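Local coordinates for nidogen (Mus musculus, PDB 1NPE), which probably links basement-membrane components by binding laminin through its six-bladed YWTD beta-propeller domain, at residues T150-D154 with G155-R159; W52-I55 with S56-S59. One frame throughout, in Å; residues are numbered along the deposited sequence.

Interaction 1. Residues T150-D154 with G155-R159; sequences TSHMD and GTNRR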
loop_
_atom_site.group_PDB
_atom_site.type_symbol
_atom_site.label_atom_id
_atom_site.label_comp_id
_atom_site.label_asym_id
_atom_site.label_seq_id
_atom_site.Cartn_x
_atom_site.Cartn_y
_atom_site.Cartn_z
ATOM N N THR A 150 3.769 17.553 0.408
ATOM C CA THR A 150 2.577 18.338 0.633
ATOM C C THR A 150 2.273 19.149 -0.613
ATOM O O THR A 150 3.136 19.360 -1.465
ATOM C CB THR A 150 2.708 19.300 1.845
ATOM O OG1 THR A 150 1.437 19.899 2.106
ATOM C CG2 THR A 150 3.692 20.414 1.563
ATOM N N SER A 151 1.022 19.566 -0.729
ATOM C CA SER A 151 0.585 20.401 -1.836
ATOM C C SER A 151 -0.762 20.965 -1.442
ATOM O O SER A 151 -1.340 20.557 -0.428
ATOM C CB SER A 151 0.440 19.586 -3.127
ATOM O OG SER A 151 -0.799 18.893 -3.171
ATOM N N HIS A 152 -1.237 21.939 -2.205
ATOM C CA HIS A 152 -2.553 22.499 -1.950
ATOM C C HIS A 152 -3.503 21.395 -2.436
ATOM O O HIS A 152 -3.125 20.575 -3.273
ATOM C CB HIS A 152 -2.791 23.765 -2.797
ATOM C CG HIS A 152 -2.078 24.992 -2.309
ATOM N ND1 HIS A 152 -2.017 26.154 -3.050
ATOM C CD2 HIS A 152 -1.444 25.257 -1.142
ATOM C CE1 HIS A 152 -1.383 27.084 -2.358
ATOM N NE2 HIS A 152 -1.025 26.566 -1.196
ATOM N N MET A 153 -4.722 21.364 -1.915
ATOM C CA MET A 153 -5.688 20.368 -2.355
ATOM C C MET A 153 -6.087 20.591 -3.810
ATOM O O MET A 153 -6.536 19.658 -4.481
ATOM C CB MET A 153 -6.915 20.363 -1.441
ATOM C CG MET A 153 -6.670 19.601 -0.145
ATOM S SD MET A 153 -7.891 19.888 1.129
ATOM C CE MET A 153 -9.259 19.054 0.453
ATOM N N ASP A 154 -5.862 21.811 -4.305
ATOM C CA ASP A 154 -6.182 22.166 -5.690
ATOM C C ASP A 154 -5.125 21.702 -6.704
ATOM O O ASP A 154 -5.289 21.890 -7.909
ATOM C CB ASP A 154 -6.454 23.678 -5.835
ATOM C CG ASP A 154 -5.257 24.551 -5.456
ATOM O OD1 ASP A 154 -4.103 24.164 -5.715
ATOM O OD2 ASP A 154 -5.471 25.656 -4.918
ATOM N N GLY A 155 -4.025 21.143 -6.209
ATOM C CA GLY A 155 -2.984 20.653 -7.098
ATOM C C GLY A 155 -1.762 21.532 -7.271
ATOM O O GLY A 155 -0.804 21.124 -7.925
ATOM N N THR A 156 -1.791 22.743 -6.723
ATOM C CA THR A 156 -0.647 23.641 -6.836
ATOM C C THR A 156 0.261 23.514 -5.615
ATOM O O THR A 156 -0.055 22.803 -4.653
ATOM C CB THR A 156 -1.073 25.141 -6.958
ATOM O OG1 THR A 156 -1.607 25.604 -5.708
ATOM C CG2 THR A 156 -2.119 25.326 -8.060
ATOM N N ASN A 157 1.412 24.175 -5.697
ATOM C CA ASN A 157 2.379 24.226 -4.612
ATOM C C ASN A 157 2.881 22.896 -4.039
ATOM O O ASN A 157 2.979 22.730 -2.821
ATOM C CB ASN A 157 1.828 25.122 -3.500
ATOM C CG ASN A 157 1.606 26.552 -3.965
ATOM O OD1 ASN A 157 0.562 26.880 -4.528
ATOM N ND2 ASN A 157 2.602 27.405 -3.750
ATOM N N ARG A 158 3.201 21.956 -4.921
ATOM C CA ARG A 158 3.724 20.670 -4.488
ATOM C C ARG A 158 5.163 20.865 -4.014
ATOM O O ARG A 158 5.929 21.612 -4.627
ATOM C CB ARG A 158 3.694 19.659 -5.632
ATOM C CG ARG A 158 4.270 18.310 -5.252
ATOM C CD ARG A 158 4.208 17.326 -6.396
ATOM N NE ARG A 158 4.789 16.044 -6.018
ATOM C CZ ARG A 158 4.951 15.015 -6.843
ATOM N NH1 ARG A 158 4.575 15.108 -8.113
ATOM N NH2 ARG A 158 5.489 13.888 -6.392
ATOM N N ARG A 159 5.518 20.214 -2.911
ATOM C CA ARG A 159 6.874 20.314 -2.377
ATOM C C ARG A 159 7.161 19.207 -1.373
ATOM O O ARG A 159 6.250 18.658 -0.756
ATOM C CB ARG A 159 7.103 21.684 -1.723
ATOM C CG ARG A 159 6.193 21.948 -0.543
ATOM C CD ARG A 159 6.250 23.388 -0.086
ATOM N NE ARG A 159 5.385 23.597 1.073
ATOM C CZ ARG A 159 5.813 23.674 2.331
ATOM N NH1 ARG A 159 7.108 23.568 2.609
ATOM N NH2 ARG A 159 4.941 23.842 3.314
#
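A beta hairpin that turns at H152-G155 and folds T150 back against R159 shows how a propeller blade passes to its outer strand. T150 and R159 form an antiparallel hydrogen-bonded pair, T150 N giving to R159 O at 3.0 Å and R159 N giving to T150 O. On the same side of the sheet their side chains run side by side, and the CG2 methyl of T150 lies over one face of the R159 guanidinium, 3.6 Å from NE, while T150 OG1 bonds to the backbone of L136 on the neighbouring strand. Nearer the tip, H152 N gives to T156 O at 2.9 Å. The H152 carbonyl is gripped from both faces of its plane, by S151 OG on one and by G155 N, at 3.1 Å, on the other. The latter bond closes a type I turn, and G155, in the left-handed region at phi 101°, completes a G1 bulge. This Asp-Gly-Thr tip is a feature of YWTD repeats. D154 OD1 accepts from T156 N at 2.9 Å, an Asx turn that D154 reaches by holding CG between its backbone N and carbonyl carbon (chi1 61°). T156 OG1 sits among D154 OD1, N157 OD1 and H152 ND1, 2.7 Å from H152 ND1. N157 leans across H152, its CB 3.8 Å from the ring centroid and almost on the normal, a CH-pi contact, with the amide plane turned 40° from the imidazole. S151 tucks its CB toward R158, whose extended arm leads away to a salt bridge with E149.

Interaction 2. Residues W52-I55 with S56-S59; sequences WTDI and SEPS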
loop_
_atom_site.group_PDB
_atom_site.type_symbol
_atom_site.label_atom_id
_atom_site.label_comp_id
_atom_site.label_asym_id
_atom_site.label_seq_id
_atom_site.Cartn_x
_atom_site.Cartn_y
_atom_site.Cartn_z
ATOM N N TRP A 52 -13.132 3.427 1.626
ATOM C CA TRP A 52 -12.035 2.457 1.610
ATOM C C TRP A 52 -11.485 2.148 0.228
ATOM O O TRP A 52 -12.116 2.428 -0.791
ATOM C CB TRP A 52 -12.467 1.128 2.253
ATOM C CG TRP A 52 -13.512 0.359 1.459
ATOM C CD1 TRP A 52 -13.307 -0.406 0.342
ATOM C CD2 TRP A 52 -14.919 0.313 1.717
ATOM N NE1 TRP A 52 -14.499 -0.915 -0.114
ATOM C CE2 TRP A 52 -15.504 -0.490 0.710
ATOM C CE3 TRP A 52 -15.745 0.875 2.701
ATOM C CZ2 TRP A 52 -16.875 -0.743 0.658
ATOM C CZ3 TRP A 52 -17.112 0.624 2.648
ATOM C CH2 TRP A 52 -17.662 -0.178 1.631
ATOM N N THR A 53 -10.294 1.560 0.215
ATOM C CA THR A 53 -9.655 1.138 -1.020
ATOM C C THR A 53 -9.449 -0.366 -0.897
ATOM O O THR A 53 -9.160 -0.883 0.186
ATOM C CB THR A 53 -8.285 1.813 -1.256
ATOM O OG1 THR A 53 -7.334 1.348 -0.288
ATOM C CG2 THR A 53 -8.414 3.324 -1.179
ATOM N N ASP A 54 -9.628 -1.057 -2.014
ATOM C CA ASP A 54 -9.482 -2.501 -2.087
ATOM C C ASP A 54 -8.480 -2.832 -3.190
ATOM O O ASP A 54 -8.668 -2.426 -4.338
ATOM C CB ASP A 54 -10.850 -3.121 -2.395
ATOM C CG ASP A 54 -10.742 -4.516 -2.968
ATOM O OD1 ASP A 54 -11.372 -4.774 -4.013
ATOM O OD2 ASP A 54 -10.027 -5.347 -2.377
ATOM N N ILE A 55 -7.410 -3.540 -2.838
ATOM C CA ILE A 55 -6.380 -3.917 -3.810
ATOM C C ILE A 55 -6.658 -5.251 -4.504
ATOM O O ILE A 55 -5.897 -5.669 -5.377
ATOM C CB ILE A 55 -4.995 -4.035 -3.158
ATOM C CG1 ILE A 55 -5.065 -5.004 -1.974
ATOM C CG2 ILE A 55 -4.479 -2.666 -2.767
ATOM C CD1 ILE A 55 -3.720 -5.451 -1.474
ATOM N N SER A 56 -7.723 -5.926 -4.082
ATOM C CA SER A 56 -8.101 -7.223 -4.634
ATOM C C SER A 56 -8.781 -7.157 -6.007
ATOM O O SER A 56 -8.329 -7.802 -6.954
ATOM C CB SER A 56 -8.990 -7.973 -3.632
ATOM O OG SER A 56 -9.367 -9.246 -4.117
ATOM N N GLU A 57 -9.851 -6.374 -6.119
ATOM C CA GLU A 57 -10.579 -6.253 -7.379
ATOM C C GLU A 57 -9.797 -5.597 -8.527
ATOM O O GLU A 57 -9.764 -6.147 -9.630
ATOM C CB GLU A 57 -11.934 -5.572 -7.170
ATOM C CG GLU A 57 -12.827 -5.589 -8.403
ATOM C CD GLU A 57 -14.220 -5.043 -8.145
ATOM O OE1 GLU A 57 -14.587 -4.839 -6.967
ATOM O OE2 GLU A 57 -14.959 -4.825 -9.126
ATOM N N PRO A 58 -9.237 -4.385 -8.325
ATOM C CA PRO A 58 -9.230 -3.502 -7.154
ATOM C C PRO A 58 -10.412 -2.534 -7.206
ATOM O O PRO A 58 -11.102 -2.456 -8.223
ATOM C CB PRO A 58 -7.910 -2.751 -7.315
ATOM C CG PRO A 58 -7.825 -2.574 -8.778
ATOM C CD PRO A 58 -8.205 -3.953 -9.285
ATOM N N SER A 59 -10.629 -1.782 -6.129
ATOM C CA SER A 59 -11.740 -0.835 -6.095
ATOM C C SER A 59 -11.710 0.142 -4.925
ATOM O O SER A 59 -10.896 0.027 -4.013
ATOM C CB SER A 59 -13.077 -1.582 -6.070
ATOM O OG SER A 59 -13.263 -2.243 -4.830
#
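Both carboxylate oxygens of D54 reach round the turn to meet the backbone of the residues that follow. OD2 accepts from S56 N at 2.9 Å, an Asx turn, and OD1 from E57 N at 3.1 Å; in each case the N-H arrives from above the carboxylate plane. The group gets there with CG anti to the backbone N (chi1 160°). Behind it the D54 backbone pairs with S59 through two short bonds, D54 N to S59 O at 2.6 Å and S59 N to D54 O at 2.7 Å, while P58, entered through a cis peptide, sets its CB 3.1 Å from D54 O. On the side of the sheet that carries both side chains, S59 OG approaches D54 OD1 to 3.3 Å.

Further out, V37 N also donates to D54 OD2, tying the turn to the first strand of the blade. E57 OE1 comes within 4.4 Å of D54 OD1, a like-charge approach probably eased by K36 and R75, which form salt bridges with E57. T53 OG1 bonds to G40 N and P81 O. An aspartate that ends the second strand and holds the turn into the third through its carboxylate is the part played by the final residue of the YWTD motif in this propeller family.

From the N terminus, interaction 2 comes first: it closes the short loop between strands 49-54 and 59-64, the second and third of their four-stranded blade. The chain then completes that blade, builds the whole of the next one, from strand 81-87 to strand 114-117, and enters the blade that opens with strand 124-130. There interaction 1 closes the loop between strands 147-152 and 159-162, the third and fourth. The contacts thus lie in series, neither enclosing nor crossing the other. The centres of interactions 1 and 2 are about 26 Å apart, and they do not touch. Together they illustrate how a propeller is built from local turns, one at the second-to-third corner of one blade, the other at the third-to-fourth corner of another.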